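Local structure of orotidine 5'-phosphate decarboxylase (Lactobacillus acidophilus, 3TFX) at residues H66-P69 and N70-Y73; Q145-S148 and L149-A153. The protein probably catalyses the decarboxylation of orotidine 5'-monophosphate to uridine 5'-monophosphate, the last step of de novo UMP synthesis, as a homodimer. All coordinates share one frame; numbering follows the deposited sequence.

Contact 1: H66-P69 and N70-Y73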
loop_
_atom_site.group_PDB
_atom_site.type_symbol
_atom_site.label_atom_id
_atom_site.label_comp_id
_atom_site.label_asym_id
_atom_site.label_seq_id
_atom_site.Cartn_x
_atom_site.Cartn_y
_atom_site.Cartn_z
ATOM N N HIS A 66 3.384 1.520 -1.860
ATOM C CA HIS A 66 3.559 2.598 -2.837
ATOM C C HIS A 66 3.773 3.957 -2.127
ATOM O O HIS A 66 2.811 4.678 -1.778
ATOM C CB HIS A 66 2.359 2.630 -3.784
ATOM C CG HIS A 66 2.524 3.543 -4.957
ATOM N ND1 HIS A 66 1.498 3.807 -5.834
ATOM C CD2 HIS A 66 3.578 4.280 -5.381
ATOM C CE1 HIS A 66 1.921 4.637 -6.770
ATOM N NE2 HIS A 66 3.180 4.939 -6.516
ATOM N N ASP A 67 5.045 4.290 -1.925
ATOM C CA ASP A 67 5.461 5.459 -1.161
ATOM C C ASP A 67 6.886 5.807 -1.634
ATOM O O ASP A 67 7.398 5.168 -2.557
ATOM C CB ASP A 67 5.402 5.140 0.345
ATOM C CG ASP A 67 5.201 6.387 1.214
ATOM O OD1 ASP A 67 5.819 7.421 0.924
ATOM O OD2 ASP A 67 4.439 6.332 2.199
ATOM N N ILE A 68 7.518 6.810 -1.024
ATOM C CA ILE A 68 8.875 7.236 -1.416
ATOM C C ILE A 68 9.906 6.143 -1.057
ATOM O O ILE A 68 9.657 5.364 -0.151
ATOM C CB ILE A 68 9.255 8.640 -0.819
ATOM C CG1 ILE A 68 9.438 8.576 0.703
ATOM C CG2 ILE A 68 8.185 9.683 -1.180
ATOM C CD1 ILE A 68 9.999 9.863 1.310
ATOM N N PRO A 69 11.042 6.066 -1.789
ATOM C CA PRO A 69 11.986 4.965 -1.578
ATOM C C PRO A 69 12.382 4.714 -0.116
ATOM O O PRO A 69 12.370 3.556 0.313
ATOM C CB PRO A 69 13.204 5.380 -2.417
ATOM C CG PRO A 69 12.611 6.149 -3.549
ATOM C CD PRO A 69 11.438 6.902 -2.940
ATOM N N ASN A 70 12.707 5.762 0.649
ATOM C CA ASN A 70 13.139 5.551 2.045
ATOM C C ASN A 70 12.059 4.916 2.930
ATOM O O ASN A 70 12.354 4.074 3.766
ATOM C CB ASN A 70 13.670 6.839 2.695
ATOM C CG ASN A 70 14.141 6.616 4.150
ATOM O OD1 ASN A 70 13.508 7.101 5.110
ATOM N ND2 ASN A 70 15.242 5.857 4.318
ATOM N N THR A 71 10.806 5.310 2.727
ATOM C CA THR A 71 9.703 4.793 3.538
ATOM C C THR A 71 9.432 3.326 3.171
ATOM O O THR A 71 9.177 2.491 4.045
ATOM C CB THR A 71 8.448 5.667 3.390
ATOM O OG1 THR A 71 8.769 7.018 3.739
ATOM C CG2 THR A 71 7.321 5.199 4.294
ATOM N N VAL A 72 9.525 3.016 1.884
ATOM C CA VAL A 72 9.303 1.646 1.410
ATOM C C VAL A 72 10.442 0.747 1.873
ATOM O O VAL A 72 10.217 -0.409 2.243
ATOM C CB VAL A 72 9.096 1.590 -0.128
ATOM C CG1 VAL A 72 8.878 0.143 -0.613
ATOM C CG2 VAL A 72 7.899 2.469 -0.513
ATOM N N TYR A 73 11.652 1.284 1.907
ATOM C CA TYR A 73 12.778 0.542 2.478
ATOM C C TYR A 73 12.398 0.041 3.869
ATOM O O TYR A 73 12.534 -1.139 4.174
ATOM C CB TYR A 73 14.031 1.419 2.555
ATOM C CG TYR A 73 15.208 0.759 3.235
ATOM C CD1 TYR A 73 16.177 0.078 2.496
ATOM C CD2 TYR A 73 15.358 0.830 4.618
ATOM C CE1 TYR A 73 17.269 -0.540 3.136
ATOM C CE2 TYR A 73 16.435 0.228 5.262
ATOM C CZ TYR A 73 17.389 -0.453 4.519
ATOM O OH TYR A 73 18.453 -1.030 5.174
HETATM O O HOH W 1 6.696 8.610 3.361
#

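Contact 2: Q145-S148 and L149-A153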
loop_
_atom_site.group_PDB
_atom_site.type_symbol
_atom_site.label_atom_id
_atom_site.label_comp_id
_atom_site.label_asym_id
_atom_site.label_seq_id
_atom_site.Cartn_x
_atom_site.Cartn_y
_atom_site.Cartn_z
ATOM N N GLN A 145 2.348 -0.545 -21.648
ATOM C CA GLN A 145 2.576 0.003 -20.308
ATOM C C GLN A 145 2.930 -1.112 -19.322
ATOM O O GLN A 145 3.849 -0.978 -18.513
ATOM C CB GLN A 145 1.348 0.798 -19.830
ATOM C CG GLN A 145 1.360 1.194 -18.343
ATOM C CD GLN A 145 2.307 2.356 -18.023
ATOM O OE1 GLN A 145 3.045 2.858 -18.891
ATOM N NE2 GLN A 145 2.282 2.794 -16.768
ATOM N N VAL A 146 2.206 -2.220 -19.427
ATOM C CA VAL A 146 2.438 -3.395 -18.602
ATOM C C VAL A 146 3.845 -3.956 -18.799
ATOM O O VAL A 146 4.557 -4.199 -17.818
ATOM C CB VAL A 146 1.352 -4.476 -18.814
ATOM C CG1 VAL A 146 1.787 -5.824 -18.213
ATOM C CG2 VAL A 146 0.045 -4.019 -18.181
ATOM N N LEU A 147 4.247 -4.149 -20.055
ATOM C CA LEU A 147 5.579 -4.668 -20.367
ATOM C C LEU A 147 6.688 -3.712 -19.878
ATOM O O LEU A 147 7.683 -4.142 -19.290
ATOM C CB LEU A 147 5.699 -4.959 -21.865
ATOM C CG LEU A 147 7.096 -5.270 -22.433
ATOM C CD1 LEU A 147 7.626 -6.538 -21.815
ATOM C CD2 LEU A 147 7.099 -5.360 -23.987
ATOM N N SER A 148 6.489 -2.418 -20.090
ATOM C CA SER A 148 7.436 -1.384 -19.645
ATOM C C SER A 148 7.639 -1.376 -18.112
ATOM O O SER A 148 8.768 -1.321 -17.622
ATOM C CB SER A 148 6.952 -0.013 -20.126
ATOM O OG SER A 148 7.798 1.019 -19.679
ATOM N N LEU A 149 6.537 -1.435 -17.370
ATOM C CA LEU A 149 6.588 -1.537 -15.906
ATOM C C LEU A 149 7.270 -2.840 -15.462
ATOM O O LEU A 149 8.094 -2.834 -14.561
ATOM C CB LEU A 149 5.171 -1.470 -15.335
ATOM C CG LEU A 149 4.603 -0.159 -14.766
ATOM C CD1 LEU A 149 5.385 1.105 -15.083
ATOM C CD2 LEU A 149 3.144 -0.012 -15.084
ATOM N N ALA A 150 6.936 -3.947 -16.123
ATOM C CA ALA A 150 7.530 -5.235 -15.788
ATOM C C ALA A 150 9.050 -5.259 -16.031
ATOM O O ALA A 150 9.810 -5.661 -15.149
ATOM C CB ALA A 150 6.829 -6.361 -16.529
ATOM N N LYS A 151 9.486 -4.816 -17.214
ATOM C CA LYS A 151 10.914 -4.763 -17.551
ATOM C C LYS A 151 11.692 -3.920 -16.540
ATOM O O LYS A 151 12.734 -4.347 -16.027
ATOM C CB LYS A 151 11.130 -4.216 -18.961
ATOM C CG LYS A 151 10.845 -5.202 -20.082
ATOM C CD LYS A 151 11.028 -4.588 -21.463
ATOM C CE LYS A 151 12.495 -4.274 -21.770
ATOM N NZ LYS A 151 13.349 -5.505 -21.889
HETATM N N MSE A 152 11.157 -2.737 -16.240
HETATM C CA MSE A 152 11.759 -1.843 -15.263
HETATM C C MSE A 152 11.873 -2.483 -13.887
HETATM O O MSE A 152 12.896 -2.319 -13.217
HETATM C CB MSE A 152 10.989 -0.522 -15.166
HETATM C CG MSE A 152 11.687 0.524 -14.283
HETATM SE SE MSE A 152 10.511 2.005 -13.792
HETATM C CE MSE A 152 9.223 1.019 -12.706
ATOM N N ALA A 153 10.832 -3.201 -13.470
ATOM C CA ALA A 153 10.855 -3.920 -12.196
ATOM C C ALA A 153 11.984 -4.943 -12.159
ATOM O O ALA A 153 12.738 -5.001 -11.181
ATOM C CB ALA A 153 9.503 -4.607 -11.935
#

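Contact 1: H66-P69 and N70-Y73
Asp-67 and Thr-71 are joined by water 1, which donates to Asp-67 OD1 at 2.8 Å and is hydrogen-bonded to Thr-71 OG1 at 2.6 Å. Alongside this bridge the two side chains touch directly, Thr-71 CG2 resting 3.7 Å from Asp-67 OD2. Thr-71 OG1 also meets the CG1-CD1 branch of Ile-68, 3.5 Å from its CG1; chi1 at 69° puts CG1 between the Ile-68 backbone N and carbonyl carbon, which lays it and, farther out, CD1 against the Thr-71 hydroxyl. Val-72 CG2 rests against two carbonyl oxygens, Asp-67 O at 3.4 Å and Ile-68 O.

The backbone sets this first shell in place. Ile-68 is the N-cap residue, and its O accepts Val-72 N at 3.1 Å and, weakly, Thr-71 N; Pro-69 O takes Tyr-73 N at 2.9 Å. Ile-68 N in turn donates to the anti lone pair of Asp-67 OD1 (2.7 Å), fixing the rotation of the carboxylate and giving OD1 two donors. Residues 66-71 are predicted to bind substrate, and Asp-67 OD2 forms a salt bridge with Lys-64, the predicted proton donor, of the second subunit; in this family such an aspartate completes the other subunit's lysine-aspartate array.

The turn links barrel strand 58-65 to helix 69-80, whose Pro-69, Val-72 and Tyr-73 pack on helix 95-108, while Ile-68 and Pro-69 also meet Ser-126 of the second subunit.

Contact 2: Q145-S148 and L149-A153
Gln-145 leaves the helix with CG opposite its backbone N (chi1 169°) and then bends at chi2 (76°), which carries the amide forward along the helix, obliquely across the side chain of Leu-149, one turn later. Its NE2 comes to 3.4 Å from Leu-149 CD2, and Gln-145 CG and CD lie against the same methyl. Both torsions of Leu-149 lie off the staggered positions (chi1 -99°, chi2 near eclipsed), an apparently strained shape that leaves CD2 3.6 Å from Gln-145 O.

A second pair is arranged differently. Leu-147 and Lys-151 extend next to one another in the same direction, and Leu-147 CD1 touches both CG and CD of Lys-151, each at 3.9 Å. The lysine chain stays extended to CD and turns at the CG-CD and CD-CE bonds, so its methylene part does the packing.

Beneath the side chains, four successive i to i+4 bonds run from Leu-149 N to Gln-145 O (3.0 Å) through Met-152 N to Ser-148 O (3.1 Å). The bond from Lys-151 N to Leu-147 O is the shortest, at 2.8 Å.

The buried amide of Gln-145 is held by NE2 donating to Glu-123, and Ser-148 OG has a weak hydrogen bond to Asn-137 of the second subunit. Val-146, Leu-147, Ala-150 and Lys-151 meet helix 168-175, whereas selenomethionine Met-152 and Ala-153 touch Ile-98 of helix 95-108. Regular alpha-helix of this kind, lying between two neighbours of the outer layer, is what surrounds the parallel strands of a TIM barrel; here helix 142-155 leads into strand 160-162.

Overall arrangement
Both contacts belong to one eight-stranded TIM barrel and come in series along the chain: contact 1 at the turn from strand 58-65 into helix 69-80, contact 2 within helix 142-155, between strands 117-121 and 160-162. Their centres are 19 Å apart and their nearest atoms about 9 Å, so they do not touch. Helix 95-108 is their common neighbour, packing against helix 69-80 in contact 1 and against the last residues of contact 2. Contact 1 contains predicted substrate-binding residues, whereas contact 2 holds none. Because each touches the second subunit, the dimer interface takes in both the predicted substrate-site turn and a helix of the outer layer.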